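Local coordinates for protein citrate lyase, subunit 1 (Methanosaeta concilii, PDB 6HXI) that probably cleaves citrate with ATP and coenzyme A into acetyl-CoA and oxaloacetate, as part of an ATP citrate lyase assembly, at residues Ser245-Phe250 / Thr318-Asp323; Glu253-Ser256 / Ala260-Lys263. One frame throughout, in Å; residues are numbered along the deposited sequence.

Contact 1: Ser245-Phe250 / Thr318-Asp323; sequences SKEELF and TCTILD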
loop_
_atom_site.group_PDB
_atom_site.type_symbol
_atom_site.label_atom_id
_atom_site.label_comp_id
_atom_site.label_asym_id
_atom_site.label_seq_id
_atom_site.Cartn_x
_atom_site.Cartn_y
_atom_site.Cartn_z
ATOM N N SER C 245 27.294 -47.783 28.620
ATOM C CA SER C 245 27.760 -47.533 27.260
ATOM C C SER C 245 27.366 -46.127 26.795
ATOM O O SER C 245 26.178 -45.799 26.750
ATOM C CB SER C 245 27.217 -48.597 26.309
ATOM O OG SER C 245 27.580 -48.331 24.966
ATOM N N LYS C 246 28.379 -45.312 26.438
ATOM C CA LYS C 246 28.297 -43.937 25.928
ATOM C C LYS C 246 27.416 -43.872 24.667
ATOM O O LYS C 246 26.652 -42.915 24.489
ATOM C CB LYS C 246 29.738 -43.402 25.694
ATOM C CG LYS C 246 30.071 -42.698 24.374
ATOM C CD LYS C 246 31.551 -42.327 24.298
ATOM C CE LYS C 246 31.958 -42.014 22.885
ATOM N NZ LYS C 246 33.233 -41.254 22.835
ATOM N N GLU C 247 27.530 -44.907 23.816
ATOM C CA GLU C 247 26.798 -45.081 22.564
ATOM C C GLU C 247 25.323 -45.388 22.842
ATOM O O GLU C 247 24.446 -44.778 22.219
ATOM C CB GLU C 247 27.425 -46.197 21.711
ATOM C CG GLU C 247 28.852 -45.906 21.257
ATOM C CD GLU C 247 29.950 -46.155 22.280
ATOM O OE1 GLU C 247 29.887 -47.178 23.002
ATOM O OE2 GLU C 247 30.874 -45.314 22.359
ATOM N N GLU C 248 25.057 -46.315 23.790
ATOM C CA GLU C 248 23.705 -46.704 24.189
ATOM C C GLU C 248 22.942 -45.537 24.808
ATOM O O GLU C 248 21.755 -45.368 24.532
ATOM C CB GLU C 248 23.739 -47.867 25.179
ATOM C CG GLU C 248 24.015 -49.203 24.528
ATOM C CD GLU C 248 23.870 -50.388 25.456
ATOM O OE1 GLU C 248 23.006 -50.346 26.360
ATOM O OE2 GLU C 248 24.589 -51.387 25.239
ATOM N N LEU C 249 23.629 -44.742 25.648
ATOM C CA LEU C 249 23.050 -43.578 26.315
ATOM C C LEU C 249 22.791 -42.437 25.332
ATOM O O LEU C 249 21.848 -41.668 25.533
ATOM C CB LEU C 249 23.911 -43.147 27.524
ATOM C CG LEU C 249 23.887 -44.152 28.704
ATOM C CD1 LEU C 249 25.201 -44.179 29.459
ATOM C CD2 LEU C 249 22.700 -43.889 29.652
ATOM N N PHE C 250 23.588 -42.369 24.239
ATOM C CA PHE C 250 23.428 -41.394 23.157
ATOM C C PHE C 250 22.153 -41.701 22.366
ATOM O O PHE C 250 21.434 -40.776 21.990
ATOM C CB PHE C 250 24.663 -41.398 22.230
ATOM C CG PHE C 250 24.499 -40.629 20.940
ATOM C CD1 PHE C 250 24.310 -39.253 20.950
ATOM C CD2 PHE C 250 24.511 -41.283 19.717
ATOM C CE1 PHE C 250 24.131 -38.545 19.754
ATOM C CE2 PHE C 250 24.357 -40.570 18.520
ATOM C CZ PHE C 250 24.167 -39.205 18.546
ATOM N N THR C 318 22.668 -44.746 12.693
ATOM C CA THR C 318 23.516 -45.492 11.759
ATOM C C THR C 318 24.987 -45.177 12.018
ATOM O O THR C 318 25.814 -46.084 11.939
ATOM C CB THR C 318 23.089 -45.263 10.280
ATOM O OG1 THR C 318 21.683 -45.463 10.136
ATOM C CG2 THR C 318 23.815 -46.191 9.297
ATOM N N CYS C 319 25.305 -43.906 12.351
ATOM C CA CYS C 319 26.663 -43.446 12.676
ATOM C C CYS C 319 27.171 -44.165 13.921
ATOM O O CYS C 319 28.342 -44.538 13.969
ATOM C CB CYS C 319 26.695 -41.930 12.874
ATOM S SG CYS C 319 26.793 -40.979 11.336
ATOM N N THR C 320 26.278 -44.363 14.919
ATOM C CA THR C 320 26.578 -45.055 16.177
ATOM C C THR C 320 26.920 -46.530 15.931
ATOM O O THR C 320 27.933 -47.001 16.447
ATOM C CB THR C 320 25.432 -44.882 17.184
ATOM O OG1 THR C 320 25.091 -43.508 17.261
ATOM C CG2 THR C 320 25.792 -45.382 18.574
ATOM N N ILE C 321 26.067 -47.246 15.154
ATOM C CA ILE C 321 26.262 -48.662 14.809
ATOM C C ILE C 321 27.562 -48.826 14.024
ATOM O O ILE C 321 28.377 -49.677 14.389
ATOM C CB ILE C 321 25.024 -49.286 14.088
ATOM C CG1 ILE C 321 23.848 -49.464 15.087
ATOM C CG2 ILE C 321 25.385 -50.626 13.379
ATOM C CD1 ILE C 321 22.552 -49.908 14.496
ATOM N N LEU C 322 27.778 -47.966 12.996
ATOM C CA LEU C 322 28.985 -47.989 12.169
ATOM C C LEU C 322 30.229 -47.756 12.989
ATOM O O LEU C 322 31.188 -48.501 12.832
ATOM C CB LEU C 322 28.914 -47.006 10.994
ATOM C CG LEU C 322 27.913 -47.356 9.903
ATOM C CD1 LEU C 322 27.664 -46.191 9.033
ATOM C CD2 LEU C 322 28.361 -48.549 9.088
ATOM N N ASP C 323 30.192 -46.776 13.910
ATOM C CA ASP C 323 31.310 -46.459 14.802
ATOM C C ASP C 323 31.780 -47.695 15.546
ATOM O O ASP C 323 32.940 -48.065 15.415
ATOM C CB ASP C 323 30.943 -45.339 15.804
ATOM C CG ASP C 323 32.060 -44.956 16.765
ATOM O OD1 ASP C 323 33.246 -45.059 16.373
ATOM O OD2 ASP C 323 31.750 -44.547 17.900
#
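Glu247 and Phe250, one turn apart on helix 246-256, meet Thr320 of helix 311-325 in a small helix-helix contact of the citrate-binding region, which belongs to the succinyl-CoA synthetase clan. Of the CA atoms, those of Glu247 and Thr320 lie nearest each other across the segments, 6.4 Å apart. From CB outward, Glu247 presses on the methyl of Thr320, with Glu247 CB 3.6 Å from Thr320 CG2, and CG lies a little farther from that same methyl. Beyond this the chain bends at chi2 (80°), turning the carboxylate off the methyl. At the tip OE1 receives a weak hydrogen bond from Ser245 OG, while OE2 makes a salt bridge to Arg327. Arg327 also holds Asp323, so one guanidinium bridges the two helices and probably offsets the nearness of two like charges, Glu247 OE2 and Asp323 OD2, 4.6 Å apart. Ser245 is the N-cap of its helix: OG accepts a weak but fairly straight hydrogen bond from Glu248 N (3.4 Å, 165°). Thr320 splits its branches between two neighbours. With CG2 anti to the backbone N, the methyl reaches Glu247, and OG1, beside that N, is placed to donate to His316 O one turn back. Were Thr320 an alanine, Glu247 CB would probably face a gap where the methyl had been, and the Phe250 ring edge would lose its oxygen neighbour. That oxygen sits at the edge of the phenyl ring, in its plane, with Thr320 OG1 3.3 Å from Phe250 CE2 and 3.4 Å from Phe250 CD2.

Contact 2: Glu253-Ser256 / Ala260-Lys263; sequences EIDS and ASLK. With NA (sodium ion), chain N.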
loop_
_atom_site.group_PDB
_atom_site.type_symbol
_atom_site.label_atom_id
_atom_site.label_comp_id
_atom_site.label_asym_id
_atom_site.label_seq_id
_atom_site.Cartn_x
_atom_site.Cartn_y
_atom_site.Cartn_z
ATOM N N GLU C 253 19.127 -40.974 24.411
ATOM C CA GLU C 253 18.983 -39.519 24.394
ATOM C C GLU C 253 18.188 -39.053 23.140
ATOM O O GLU C 253 17.342 -38.165 23.254
ATOM C CB GLU C 253 20.371 -38.860 24.514
ATOM C CG GLU C 253 20.370 -37.353 24.705
ATOM C CD GLU C 253 20.548 -36.550 23.427
ATOM O OE1 GLU C 253 21.550 -36.787 22.710
ATOM O OE2 GLU C 253 19.698 -35.670 23.152
ATOM N N ILE C 254 18.433 -39.673 21.969
ATOM C CA ILE C 254 17.697 -39.376 20.730
ATOM C C ILE C 254 16.245 -39.850 20.896
ATOM O O ILE C 254 15.318 -39.091 20.624
ATOM C CB ILE C 254 18.389 -40.001 19.482
ATOM C CG1 ILE C 254 19.807 -39.430 19.287
ATOM C CG2 ILE C 254 17.539 -39.845 18.200
ATOM C CD1 ILE C 254 20.745 -40.410 18.675
ATOM N N ASP C 255 16.060 -41.074 21.401
ATOM C CA ASP C 255 14.765 -41.714 21.658
ATOM C C ASP C 255 13.818 -40.894 22.569
ATOM O O ASP C 255 12.601 -41.054 22.468
ATOM C CB ASP C 255 15.005 -43.122 22.267
ATOM C CG ASP C 255 13.762 -43.963 22.475
ATOM O OD1 ASP C 255 13.128 -44.347 21.475
ATOM O OD2 ASP C 255 13.425 -44.242 23.639
ATOM N N SER C 256 14.374 -40.050 23.465
ATOM C CA SER C 256 13.613 -39.244 24.438
ATOM C C SER C 256 12.986 -37.977 23.856
ATOM O O SER C 256 12.007 -37.467 24.411
ATOM C CB SER C 256 14.475 -38.915 25.659
ATOM O OG SER C 256 15.572 -38.084 25.327
ATOM N N ALA C 260 8.898 -41.471 17.856
ATOM C CA ALA C 260 9.542 -42.603 17.166
ATOM C C ALA C 260 10.393 -43.385 18.166
ATOM O O ALA C 260 10.692 -42.886 19.252
ATOM C CB ALA C 260 10.443 -42.093 16.034
ATOM N N SER C 261 10.796 -44.603 17.783
ATOM C CA SER C 261 11.602 -45.489 18.621
ATOM C C SER C 261 12.986 -45.702 18.023
ATOM O O SER C 261 13.102 -45.945 16.826
ATOM C CB SER C 261 10.896 -46.828 18.817
ATOM O OG SER C 261 11.609 -47.650 19.727
ATOM N N LEU C 262 14.028 -45.534 18.846
ATOM C CA LEU C 262 15.434 -45.735 18.510
ATOM C C LEU C 262 15.998 -46.428 19.753
ATOM O O LEU C 262 16.114 -45.800 20.816
ATOM C CB LEU C 262 16.186 -44.392 18.271
ATOM C CG LEU C 262 15.838 -43.460 17.057
ATOM C CD1 LEU C 262 15.799 -44.197 15.725
ATOM C CD2 LEU C 262 14.621 -42.595 17.314
ATOM N N LYS C 263 16.258 -47.743 19.648
ATOM C CA LYS C 263 16.739 -48.557 20.757
ATOM C C LYS C 263 17.992 -49.311 20.349
ATOM O O LYS C 263 18.043 -49.862 19.260
ATOM C CB LYS C 263 15.636 -49.527 21.249
ATOM C CG LYS C 263 14.337 -48.838 21.729
ATOM C CD LYS C 263 13.282 -49.787 22.322
ATOM C CE LYS C 263 13.399 -49.937 23.834
ATOM N NZ LYS C 263 12.620 -51.094 24.369
HETATM NA NA NA N . 10.736 -42.329 21.794
#
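A sodium site sits where helix 246-256 turns into strand 261-266, and Asp255 and Ala260 close on the ion from the two sides of the turn. Asp255 O binds the sodium at 2.4 Å and Ala260 O at 2.6 Å; the carbonyl of Thr258, in the turn itself, completes the three protein ligands. Besides its backbone ligand, Asp255 gives the turn a second tie. Its CG stands anti to the backbone N (chi1 -175°), which swings the carboxylate across to the strand. There OD1 accepts a nearly straight hydrogen bond from Leu262 N (3.0 Å, 167°), the N-H arriving on the anti side and tilted 32° out of the carboxylate plane. Asp255 OD1 stays 3.1 Å from the sodium, farther than the carbonyl ligands, though its negative charge probably still favours a cation there. Next to this polar contact, Ile254 CG2 rests on Leu262 CD2 at 4.1 Å, the two side chains crossing at about a right angle. Helix 311-325 packs against both, through His316 on Ile254 and Tyr317 on Leu262. Ser261 CB points away from the helix, and its OG hydrogen-bonds to Glu304 on antiparallel strand 301-306. Gly259, in the same turn, lines the coenzyme A pocket, and the side chain of Ala260 lies about 6 Å from bound coenzyme A. Main-chain carbonyls binding sodium in a short turn beside that pocket mark this part of the citrate-binding region.

Following the chain from the N terminus, the first element either contact uses is helix 246-256, which serves both: its first turns in contact 1, its last in contact 2. Contact 2 closes first, across a three-residue turn into strand 261-266. The chain then runs through strand 273-275, helix 280-292 and strand 301-306, which pairs antiparallel with 261-266, before helix 311-325 returns to the start of helix 246-256 and closes contact 1. Contact 2 is thus nested within the 67-residue loop of contact 1, their centres 12 Å apart. Together they fix one helix at both ends, to a neighbouring helix and to the strand leading from the sodium site.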